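Local coordinates for protein 5'-methylthioadenosine nucleosidase (Arabidopsis thaliana, PDB 2QTT) that is a nucleosidase of the phosphorylase superfamily, an alpha/beta protein with a mixed beta sheet flanked by helices, at residues 28-33 with 106-111. Sequence-based numbering, arbitrary orientation.
Sequences SVVFVI and LKPDII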
ATOM      1  N   SER A  28     -25.364   3.651  -1.222  1.00 19.83           N
ATOM      2  CA  SER A  28     -24.491   2.575  -1.690  1.00 19.88           C
ATOM      3  C   SER A  28     -23.409   2.144  -0.697  1.00 19.74           C
ATOM      4  O   SER A  28     -22.987   2.915   0.188  1.00 19.51           O
ATOM      5  CB  SER A  28     -23.861   2.893  -3.068  1.00 19.47           C
ATOM      6  OG  SER A  28     -22.751   3.755  -2.962  1.00 18.79           O
ATOM      7  N   VAL A  29     -22.966   0.902  -0.876  1.00 19.50           N
ATOM      8  CA  VAL A  29     -21.853   0.348  -0.116  1.00 19.57           C
ATOM      9  C   VAL A  29     -20.837  -0.300  -1.057  1.00 19.43           C
ATOM     10  O   VAL A  29     -21.219  -0.899  -2.074  1.00 19.38           O
ATOM     11  CB  VAL A  29     -22.344  -0.671   0.967  1.00 19.99           C
ATOM     12  CG1 VAL A  29     -23.318  -1.690   0.386  1.00 20.85           C
ATOM     13  CG2 VAL A  29     -21.157  -1.372   1.667  1.00 20.00           C
ATOM     14  N   VAL A  30     -19.540  -0.155  -0.763  1.00 18.51           N
ATOM     15  CA  VAL A  30     -18.581  -1.012  -1.464  1.00 18.04           C
ATOM     16  C   VAL A  30     -17.920  -1.978  -0.474  1.00 16.69           C
ATOM     17  O   VAL A  30     -17.479  -1.587   0.621  1.00 16.00           O
ATOM     18  CB  VAL A  30     -17.499  -0.281  -2.299  1.00 18.67           C
ATOM     19  CG1 VAL A  30     -18.103   0.592  -3.403  1.00 18.34           C
ATOM     20  CG2 VAL A  30     -16.608   0.510  -1.435  1.00 21.42           C
ATOM     21  N   PHE A  31     -17.888  -3.238  -0.862  1.00 14.78           N
ATOM     22  CA  PHE A  31     -17.132  -4.259  -0.134  1.00 15.04           C
ATOM     23  C   PHE A  31     -15.756  -4.375  -0.765  1.00 14.28           C
ATOM     24  O   PHE A  31     -15.644  -4.507  -1.993  1.00 14.28           O
ATOM     25  CB  PHE A  31     -17.810  -5.625  -0.230  1.00 15.53           C
ATOM     26  CG  PHE A  31     -18.943  -5.806   0.718  1.00 16.22           C
ATOM     27  CD1 PHE A  31     -20.207  -5.294   0.409  1.00 17.49           C
ATOM     28  CD2 PHE A  31     -18.754  -6.488   1.918  1.00 16.25           C
ATOM     29  CE1 PHE A  31     -21.281  -5.465   1.282  1.00 18.46           C
ATOM     30  CE2 PHE A  31     -19.819  -6.670   2.813  1.00 16.70           C
ATOM     31  CZ  PHE A  31     -21.087  -6.157   2.495  1.00 18.29           C
ATOM     32  N   VAL A  32     -14.718  -4.327   0.062  1.00 14.01           N
ATOM     33  CA  VAL A  32     -13.352  -4.603  -0.412  1.00 14.08           C
ATOM     34  C   VAL A  32     -13.007  -5.988   0.105  1.00 14.15           C
ATOM     35  O   VAL A  32     -12.907  -6.203   1.313  1.00 14.65           O
ATOM     36  CB  VAL A  32     -12.297  -3.568   0.097  1.00 14.30           C
ATOM     37  CG1 VAL A  32     -10.917  -3.961  -0.371  1.00 13.51           C
ATOM     38  CG2 VAL A  32     -12.630  -2.144  -0.395  1.00 13.92           C
ATOM     39  N   ILE A  33     -12.871  -6.945  -0.811  1.00 14.12           N
ATOM     40  CA  ILE A  33     -12.574  -8.336  -0.449  1.00 14.31           C
ATOM     41  C   ILE A  33     -11.302  -8.763  -1.178  1.00 14.87           C
ATOM     42  O   ILE A  33     -11.259  -8.761  -2.413  1.00 15.39           O
ATOM     43  CB  ILE A  33     -13.794  -9.279  -0.732  1.00 14.43           C
ATOM     44  CG1 ILE A  33     -15.001  -8.807   0.102  1.00 14.23           C
ATOM     45  CG2 ILE A  33     -13.453 -10.688  -0.379  1.00 13.74           C
ATOM     46  CD1 ILE A  33     -16.335  -9.472  -0.169  1.00 13.60           C
ATOM     47  N   LEU A 106     -16.858   5.191  -7.613  1.00 16.29           N
ATOM     48  CA  LEU A 106     -18.163   4.662  -7.196  1.00 16.50           C
ATOM     49  C   LEU A 106     -18.860   5.418  -6.083  1.00 16.59           C
ATOM     50  O   LEU A 106     -20.028   5.180  -5.835  1.00 17.05           O
ATOM     51  CB  LEU A 106     -18.034   3.175  -6.812  1.00 16.36           C
ATOM     52  CG  LEU A 106     -17.198   2.370  -7.804  1.00 16.56           C
ATOM     53  CD1 LEU A 106     -17.041   0.930  -7.314  1.00 19.54           C
ATOM     54  CD2 LEU A 106     -17.799   2.442  -9.213  1.00 19.54           C
ATOM     55  N   LYS A 107     -18.146   6.331  -5.422  1.00 17.51           N
ATOM     56  CA  LYS A 107     -18.747   7.241  -4.432  1.00 17.09           C
ATOM     57  C   LYS A 107     -19.577   6.524  -3.338  1.00 17.41           C
ATOM     58  O   LYS A 107     -20.726   6.924  -3.053  1.00 17.22           O
ATOM     59  CB  LYS A 107     -19.603   8.305  -5.146  1.00 17.40           C
ATOM     60  CG  LYS A 107     -18.995   8.895  -6.445  1.00 18.71           C
ATOM     61  CD  LYS A 107     -17.868   9.861  -6.185  1.00 22.30           C
ATOM     62  CE  LYS A 107     -17.422  10.524  -7.495  1.00 24.49           C
ATOM     63  NZ  LYS A 107     -16.174  11.288  -7.260  1.00 27.72           N
ATOM     64  N   PRO A 108     -18.991   5.491  -2.680  1.00 16.99           N
ATOM     65  CA  PRO A 108     -19.774   4.737  -1.692  1.00 16.51           C
ATOM     66  C   PRO A 108     -20.094   5.601  -0.476  1.00 17.15           C
ATOM     67  O   PRO A 108     -19.317   6.504  -0.146  1.00 15.87           O
ATOM     68  CB  PRO A 108     -18.826   3.597  -1.283  1.00 16.73           C
ATOM     69  CG  PRO A 108     -17.440   4.138  -1.540  1.00 15.93           C
ATOM     70  CD  PRO A 108     -17.597   5.017  -2.765  1.00 16.45           C
ATOM     71  N   ASP A 109     -21.232   5.338   0.172  1.00 16.97           N
ATOM     72  CA  ASP A 109     -21.526   5.953   1.471  1.00 17.82           C
ATOM     73  C   ASP A 109     -20.703   5.306   2.561  1.00 16.93           C
ATOM     74  O   ASP A 109     -20.443   5.911   3.597  1.00 17.63           O
ATOM     75  CB  ASP A 109     -23.008   5.829   1.850  1.00 17.63           C
ATOM     76  CG  ASP A 109     -23.898   6.618   0.934  1.00 20.87           C
ATOM     77  OD1 ASP A 109     -23.886   7.865   1.034  1.00 25.33           O
ATOM     78  OD2 ASP A 109     -24.585   5.992   0.110  1.00 20.09           O
ATOM     79  N   ILE A 110     -20.320   4.062   2.331  1.00 16.93           N
ATOM     80  CA  ILE A 110     -19.631   3.284   3.344  1.00 16.68           C
ATOM     81  C   ILE A 110     -18.869   2.151   2.675  1.00 16.76           C
ATOM     82  O   ILE A 110     -19.270   1.652   1.614  1.00 16.97           O
ATOM     83  CB  ILE A 110     -20.642   2.778   4.456  1.00 17.01           C
ATOM     84  CG1 ILE A 110     -19.943   1.974   5.561  1.00 15.36           C
ATOM     85  CG2 ILE A 110     -21.827   2.000   3.842  1.00 16.41           C
ATOM     86  CD1 ILE A 110     -20.754   1.976   6.871  1.00 17.37           C
ATOM     87  N   ILE A 111     -17.765   1.761   3.292  1.00 15.80           N
ATOM     88  CA  ILE A 111     -16.912   0.718   2.781  1.00 16.30           C
ATOM     89  C   ILE A 111     -16.883  -0.346   3.824  1.00 15.91           C
ATOM     90  O   ILE A 111     -16.792  -0.045   5.014  1.00 16.39           O
ATOM     91  CB  ILE A 111     -15.461   1.195   2.605  1.00 16.29           C
ATOM     92  CG1 ILE A 111     -15.365   2.328   1.578  1.00 17.77           C
ATOM     93  CG2 ILE A 111     -14.512  -0.002   2.303  1.00 17.53           C
ATOM     94  CD1 ILE A 111     -14.941   1.904   0.205  1.00 22.78           C
TER
HETATM   95  O   HOH W   1     -20.738   2.546  -4.421  1.00 18.05           O
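Strands 28-32 and 110-119 run parallel, neighbours in the mixed sheet, where S28, V29 and V30 meet the turn and first strand residues after helix 92-106. V30 N gives its hydrogen to I110 O at 3.0 Å, nearly in line with the carbonyl bond (C=O...N 162°), and I111 CA approaches V30 O at 3.2 Å in a CA-H...O contact. Just ahead of I110, D109 holds S28 through two bonds: S28 N donates to D109 OD2 (2.8 Å, 166° at the hydrogen), while D109 N reaches S28 O at 3.0 Å from above the carbonyl plane. D109 OD2 also accepts S27 N, so two successive amides share one carboxylate oxygen. S28 OG lies 3.4 Å from P108 CA and is linked to L106 O by a water, 2.8 Å from OG. On the face toward helix 92-106, V30 sets both methyls against the proline ring; chi1 of -60° places CG1 beside the backbone N, where it reaches P108 CB (3.7 Å) and L106 CD1. V32 CG2 touches I111 CG2 at 3.9 Å. Helix 92-106 links parallel strands 72-78 and 110-119, a beta-alpha-beta crossover spanning strand 28-32 in the mixed sheet packed against helices of the phosphorylase superfamily fold.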